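Local coordinates for protein hypothetical glycoside hydrolase (Bacteroides vulgatus, PDB 3S30) that is of unknown function but, as a putative glycoside hydrolase with a galactose-binding domain-like fold, probably acts in carbohydrate metabolism, at residues V109-V121 with Q139-F153. Numbering follows the deposited sequence.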
loop_
_atom_site.group_PDB
_atom_site.type_symbol
_atom_site.label_atom_id
_atom_site.label_comp_id
_atom_site.label_asym_id
_atom_site.label_seq_id
_atom_site.Cartn_x
_atom_site.Cartn_y
_atom_site.Cartn_z
ATOM N N VAL A 109 -14.235 3.273 -7.227
ATOM C CA VAL A 109 -13.413 4.461 -7.077
ATOM C C VAL A 109 -14.297 5.690 -7.032
ATOM O O VAL A 109 -15.414 5.683 -7.558
ATOM C CB VAL A 109 -12.379 4.629 -8.228
ATOM C CG1 VAL A 109 -11.311 3.526 -8.159
ATOM C CG2 VAL A 109 -13.064 4.658 -9.585
ATOM N N LYS A 110 -13.791 6.727 -6.370
ATOM C CA LYS A 110 -14.317 8.075 -6.501
ATOM C C LYS A 110 -13.195 8.962 -7.020
ATOM O O LYS A 110 -12.019 8.656 -6.814
ATOM C CB LYS A 110 -14.862 8.589 -5.164
ATOM C CG LYS A 110 -13.836 8.740 -4.044
ATOM C CD LYS A 110 -14.525 9.078 -2.738
ATOM C CE LYS A 110 -13.534 9.209 -1.603
ATOM N NZ LYS A 110 -14.189 9.409 -0.275
ATOM N N THR A 111 -13.558 10.043 -7.711
ATOM C CA THR A 111 -12.589 10.948 -8.330
ATOM C C THR A 111 -12.452 12.212 -7.491
ATOM O O THR A 111 -13.452 12.836 -7.121
ATOM C CB THR A 111 -12.985 11.295 -9.780
ATOM O OG1 THR A 111 -12.939 10.107 -10.587
ATOM C CG2 THR A 111 -12.050 12.343 -10.375
ATOM N N VAL A 112 -11.203 12.577 -7.213
ATOM C CA VAL A 112 -10.851 13.635 -6.274
ATOM C C VAL A 112 -9.916 14.636 -6.952
ATOM O O VAL A 112 -8.938 14.226 -7.585
ATOM C CB VAL A 112 -10.141 13.038 -5.029
ATOM C CG1 VAL A 112 -9.385 14.107 -4.255
ATOM C CG2 VAL A 112 -11.147 12.339 -4.121
ATOM N N PRO A 113 -10.211 15.953 -6.823
ATOM C CA PRO A 113 -9.358 16.986 -7.418
ATOM C C PRO A 113 -8.233 17.421 -6.493
ATOM O O PRO A 113 -8.415 17.441 -5.276
ATOM C CB PRO A 113 -10.326 18.158 -7.620
ATOM C CG PRO A 113 -11.283 18.030 -6.470
ATOM C CD PRO A 113 -11.427 16.538 -6.216
ATOM N N TYR A 114 -7.085 17.773 -7.072
ATOM C CA TYR A 114 -6.019 18.455 -6.338
ATOM C C TYR A 114 -5.002 19.052 -7.299
ATOM O O TYR A 114 -4.611 18.400 -8.268
ATOM C CB TYR A 114 -5.308 17.492 -5.399
ATOM C CG TYR A 114 -4.532 18.156 -4.280
ATOM C CD1 TYR A 114 -5.176 18.906 -3.299
ATOM C CD2 TYR A 114 -3.153 17.986 -4.177
ATOM C CE1 TYR A 114 -4.455 19.495 -2.258
ATOM C CE2 TYR A 114 -2.432 18.559 -3.151
ATOM C CZ TYR A 114 -3.077 19.313 -2.200
ATOM O OH TYR A 114 -2.324 19.861 -1.196
ATOM N N ASN A 115 -4.581 20.284 -7.021
ATOM C CA ASN A 115 -3.546 20.959 -7.782
ATOM C C ASN A 115 -3.785 20.870 -9.291
ATOM O O ASN A 115 -2.865 20.598 -10.073
ATOM C CB ASN A 115 -2.181 20.389 -7.401
ATOM C CG ASN A 115 -1.018 21.173 -8.007
ATOM O OD1 ASN A 115 -1.057 22.404 -8.099
ATOM N ND2 ASN A 115 0.020 20.455 -8.416
ATOM N N LYS A 116 -5.038 21.082 -9.679
ATOM C CA LYS A 116 -5.467 21.050 -11.081
ATOM C C LYS A 116 -5.329 19.652 -11.715
ATOM O O LYS A 116 -5.298 19.514 -12.934
ATOM C CB LYS A 116 -4.754 22.150 -11.894
ATOM C CG LYS A 116 -5.009 23.552 -11.336
ATOM C CD LYS A 116 -4.275 24.675 -12.096
ATOM C CE LYS A 116 -5.061 25.189 -13.295
ATOM N NZ LYS A 116 -4.654 26.587 -13.696
ATOM N N ASN A 117 -5.280 18.630 -10.863
ATOM C CA ASN A 117 -5.316 17.228 -11.270
ATOM C C ASN A 117 -6.547 16.567 -10.673
ATOM O O ASN A 117 -7.155 17.109 -9.750
ATOM C CB ASN A 117 -4.087 16.470 -10.753
ATOM C CG ASN A 117 -2.789 17.141 -11.114
ATOM O OD1 ASN A 117 -2.431 17.234 -12.289
ATOM N ND2 ASN A 117 -2.060 17.606 -10.099
ATOM N N GLU A 118 -6.890 15.392 -11.204
ATOM C CA GLU A 118 -7.907 14.520 -10.628
ATOM C C GLU A 118 -7.377 13.084 -10.534
ATOM O O GLU A 118 -6.738 12.608 -11.460
ATOM C CB GLU A 118 -9.181 14.559 -11.475
ATOM C CG GLU A 118 -9.948 15.872 -11.388
ATOM C CD GLU A 118 -11.345 15.788 -12.007
ATOM O OE1 GLU A 118 -11.520 15.056 -13.011
ATOM O OE2 GLU A 118 -12.270 16.463 -11.491
ATOM N N TYR A 119 -7.646 12.401 -9.419
ATOM C CA TYR A 119 -7.194 11.015 -9.223
ATOM C C TYR A 119 -8.248 10.146 -8.527
ATOM O O TYR A 119 -9.258 10.657 -8.048
ATOM C CB TYR A 119 -5.878 10.994 -8.443
ATOM C CG TYR A 119 -5.951 11.626 -7.070
ATOM C CD1 TYR A 119 -6.399 10.897 -5.976
ATOM C CD2 TYR A 119 -5.552 12.942 -6.865
ATOM C CE1 TYR A 119 -6.456 11.459 -4.722
ATOM C CE2 TYR A 119 -5.624 13.524 -5.603
ATOM C CZ TYR A 119 -6.080 12.779 -4.542
ATOM O OH TYR A 119 -6.150 13.322 -3.290
ATOM N N TYR A 120 -8.022 8.832 -8.486
ATOM C CA TYR A 120 -8.953 7.905 -7.812
ATOM C C TYR A 120 -8.598 7.602 -6.348
ATOM O O TYR A 120 -7.425 7.447 -5.996
ATOM C CB TYR A 120 -9.043 6.568 -8.546
ATOM C CG TYR A 120 -9.679 6.582 -9.925
ATOM C CD1 TYR A 120 -10.760 7.417 -10.238
ATOM C CD2 TYR A 120 -9.216 5.716 -10.912
ATOM C CE1 TYR A 120 -11.336 7.391 -11.508
ATOM C CE2 TYR A 120 -9.790 5.679 -12.167
ATOM C CZ TYR A 120 -10.833 6.514 -12.466
ATOM O OH TYR A 120 -11.365 6.448 -13.725
ATOM N N VAL A 121 -9.628 7.544 -5.502
ATOM C CA VAL A 121 -9.530 6.962 -4.164
ATOM C C VAL A 121 -10.388 5.708 -4.212
ATOM O O VAL A 121 -11.562 5.777 -4.572
ATOM C CB VAL A 121 -10.040 7.926 -3.041
ATOM C CG1 VAL A 121 -9.840 7.298 -1.666
ATOM C CG2 VAL A 121 -9.315 9.288 -3.097
ATOM N N GLN A 139 -2.110 11.828 -3.855
ATOM C CA GLN A 139 -2.127 13.263 -3.554
ATOM C C GLN A 139 -0.704 13.842 -3.625
ATOM O O GLN A 139 -0.516 14.994 -4.033
ATOM C CB GLN A 139 -2.752 13.553 -2.188
ATOM C CG GLN A 139 -3.153 15.029 -2.017
ATOM C CD GLN A 139 -3.668 15.383 -0.626
ATOM O OE1 GLN A 139 -3.642 14.568 0.301
ATOM N NE2 GLN A 139 -4.133 16.619 -0.475
ATOM N N GLY A 140 0.285 13.046 -3.228
ATOM C CA GLY A 140 1.678 13.451 -3.339
ATOM C C GLY A 140 2.088 13.642 -4.793
ATOM O O GLY A 140 2.834 14.569 -5.124
ATOM N N PHE A 141 1.583 12.768 -5.656
ATOM C CA PHE A 141 1.884 12.821 -7.080
ATOM C C PHE A 141 1.229 14.058 -7.719
ATOM O O PHE A 141 1.799 14.688 -8.621
ATOM C CB PHE A 141 1.432 11.529 -7.781
ATOM C CG PHE A 141 1.929 11.405 -9.195
ATOM C CD1 PHE A 141 3.230 11.025 -9.453
ATOM C CD2 PHE A 141 1.096 11.665 -10.262
ATOM C CE1 PHE A 141 3.684 10.907 -10.756
ATOM C CE2 PHE A 141 1.548 11.555 -11.563
ATOM C CZ PHE A 141 2.843 11.174 -11.811
ATOM N N ALA A 142 0.047 14.406 -7.217
ATOM C CA ALA A 142 -0.663 15.621 -7.621
ATOM C C ALA A 142 0.149 16.932 -7.448
ATOM O O ALA A 142 -0.087 17.907 -8.170
ATOM C CB ALA A 142 -1.993 15.708 -6.866
ATOM N N LEU A 143 1.087 16.956 -6.499
ATOM C CA LEU A 143 1.968 18.128 -6.301
ATOM C C LEU A 143 3.027 18.318 -7.390
ATOM O O LEU A 143 3.483 19.440 -7.588
ATOM C CB LEU A 143 2.701 18.051 -4.959
ATOM C CG LEU A 143 1.885 18.077 -3.657
ATOM C CD1 LEU A 143 2.843 17.974 -2.461
ATOM C CD2 LEU A 143 1.009 19.315 -3.520
ATOM N N THR A 144 3.410 17.237 -8.080
ATOM C CA THR A 144 4.555 17.247 -9.000
ATOM C C THR A 144 4.218 17.752 -10.398
ATOM O O THR A 144 5.124 17.949 -11.208
ATOM C CB THR A 144 5.231 15.824 -9.161
ATOM O OG1 THR A 144 4.388 14.930 -9.926
ATOM C CG2 THR A 144 5.557 15.200 -7.801
ATOM N N GLY A 145 2.935 17.940 -10.693
ATOM C CA GLY A 145 2.527 18.426 -12.002
ATOM C C GLY A 145 1.059 18.794 -12.071
ATOM O O GLY A 145 0.329 18.624 -11.104
ATOM N N SER A 146 0.635 19.306 -13.225
ATOM C CA SER A 146 -0.774 19.600 -13.489
ATOM C C SER A 146 -1.245 18.911 -14.772
ATOM O O SER A 146 -0.432 18.464 -15.579
ATOM C CB SER A 146 -0.997 21.110 -13.577
ATOM O OG SER A 146 -0.770 21.706 -12.313
ATOM N N GLY A 147 -2.562 18.815 -14.939
ATOM C CA GLY A 147 -3.157 18.154 -16.105
ATOM C C GLY A 147 -3.113 16.625 -16.097
ATOM O O GLY A 147 -3.239 16.000 -17.148
ATOM N N TYR A 148 -2.940 16.014 -14.928
ATOM C CA TYR A 148 -3.020 14.555 -14.820
ATOM C C TYR A 148 -4.476 14.125 -14.719
ATOM O O TYR A 148 -5.278 14.772 -14.036
ATOM C CB TYR A 148 -2.305 14.041 -13.571
ATOM C CG TYR A 148 -0.813 14.221 -13.533
ATOM C CD1 TYR A 148 -0.000 13.794 -14.587
ATOM C CD2 TYR A 148 -0.199 14.769 -12.410
ATOM C CE1 TYR A 148 1.383 13.941 -14.532
ATOM C CE2 TYR A 148 1.176 14.921 -12.348
ATOM C CZ TYR A 148 1.962 14.507 -13.405
ATOM O OH TYR A 148 3.326 14.670 -13.317
ATOM N N THR A 149 -4.819 13.032 -15.390
ATOM C CA THR A 149 -6.133 12.402 -15.221
ATOM C C THR A 149 -5.933 11.154 -14.361
ATOM O O THR A 149 -4.801 10.718 -14.177
ATOM C CB THR A 149 -6.776 12.038 -16.587
ATOM O OG1 THR A 149 -6.002 11.021 -17.236
ATOM C CG2 THR A 149 -6.886 13.270 -17.480
ATOM N N PRO A 150 -7.023 10.577 -13.829
ATOM C CA PRO A 150 -6.893 9.420 -12.920
ATOM C C PRO A 150 -5.981 8.279 -13.398
ATOM O O PRO A 150 -5.261 7.698 -12.612
ATOM C CB PRO A 150 -8.340 8.936 -12.783
ATOM C CG PRO A 150 -9.157 10.208 -12.919
ATOM C CD PRO A 150 -8.424 11.039 -13.933
ATOM N N ASN A 151 -6.006 7.971 -14.677
ATOM C CA ASN A 151 -5.190 6.899 -15.226
ATOM C C ASN A 151 -3.701 7.245 -15.448
ATOM O O ASN A 151 -2.887 6.361 -15.729
ATOM C CB ASN A 151 -5.857 6.351 -16.484
ATOM C CG ASN A 151 -7.006 5.394 -16.146
ATOM O OD1 ASN A 151 -6.801 4.357 -15.487
ATOM N ND2 ASN A 151 -8.213 5.740 -16.573
ATOM N N ASP A 152 -3.337 8.509 -15.258
ATOM C CA ASP A 152 -1.927 8.890 -15.211
ATOM C C ASP A 152 -1.306 8.643 -13.850
ATOM O O ASP A 152 -0.090 8.645 -13.741
ATOM C CB ASP A 152 -1.738 10.366 -15.558
ATOM C CG ASP A 152 -2.387 10.738 -16.854
ATOM O OD1 ASP A 152 -2.216 9.996 -17.862
ATOM O OD2 ASP A 152 -3.082 11.770 -16.851
ATOM N N PHE A 153 -2.117 8.456 -12.810
ATOM C CA PHE A 153 -1.568 8.342 -11.440
ATOM C C PHE A 153 -0.881 7.010 -11.140
ATOM O O PHE A 153 -1.085 6.023 -11.852
ATOM C CB PHE A 153 -2.631 8.668 -10.380
ATOM C CG PHE A 153 -2.811 10.145 -10.174
ATOM C CD1 PHE A 153 -3.475 10.907 -11.131
ATOM C CD2 PHE A 153 -2.261 10.785 -9.067
ATOM C CE1 PHE A 153 -3.608 12.266 -10.970
ATOM C CE2 PHE A 153 -2.396 12.140 -8.904
ATOM C CZ PHE A 153 -3.075 12.885 -9.854
HETATM O O HOH W 1 -5.934 7.551 -10.111
#
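N117 joins the hairpin to the loop around G145-Y148 through both ends of its side-chain amide, a worked example of one side-chain amide serving loop backbone as both donor and acceptor. Its ND2 donates to G145 O at 2.8 Å, nearly in its own amide plane, while OD1 takes the N-H of Y148 on a lone pair at 3.0 Å. With CG anti to the carbonyl carbon (chi1 -52°), the side chain runs beside that of Y148, amide and ring planes 30° apart. A leucine here would probably lose both bonds and leave G145 O and Y148 N without these mates. Next to it N115 sends ND2 almost straight (177°) to A142 O at 2.6 Å, and S146 OG donates to N115 O. Weaker backbone bonds follow, G147 N to K116 O and E118 N to Y148 O.

N115 and K116 are the central pair of a type I' turn from Y114 to N117, which closes a tight beta hairpin of strands 108-114 and 117-124; its tip packs against helix 138-142 and the loop that follows.

Aromatic and apolar contacts continue from this polar network along the hairpin. Y119 CB sits over the centre of the F153 ring, 3.4 Å from its centroid, and P150 CB lies likewise over the Y120 ring at 3.5 Å, with V109 CG2 on the opposite face. The extended Q139 side chain crosses one face of the Y114 ring, CG making a CH-pi contact and NE2 lying 3.4 Å from Y114 CZ, with the amide steeply inclined to the ring. L143 CD2 meets the ring edge at Y114 CE2, 3.5 Å away, and A142 CB also lies at the edge. Farther along the hairpin, a water accepts from Y120 N and donates to P150 O.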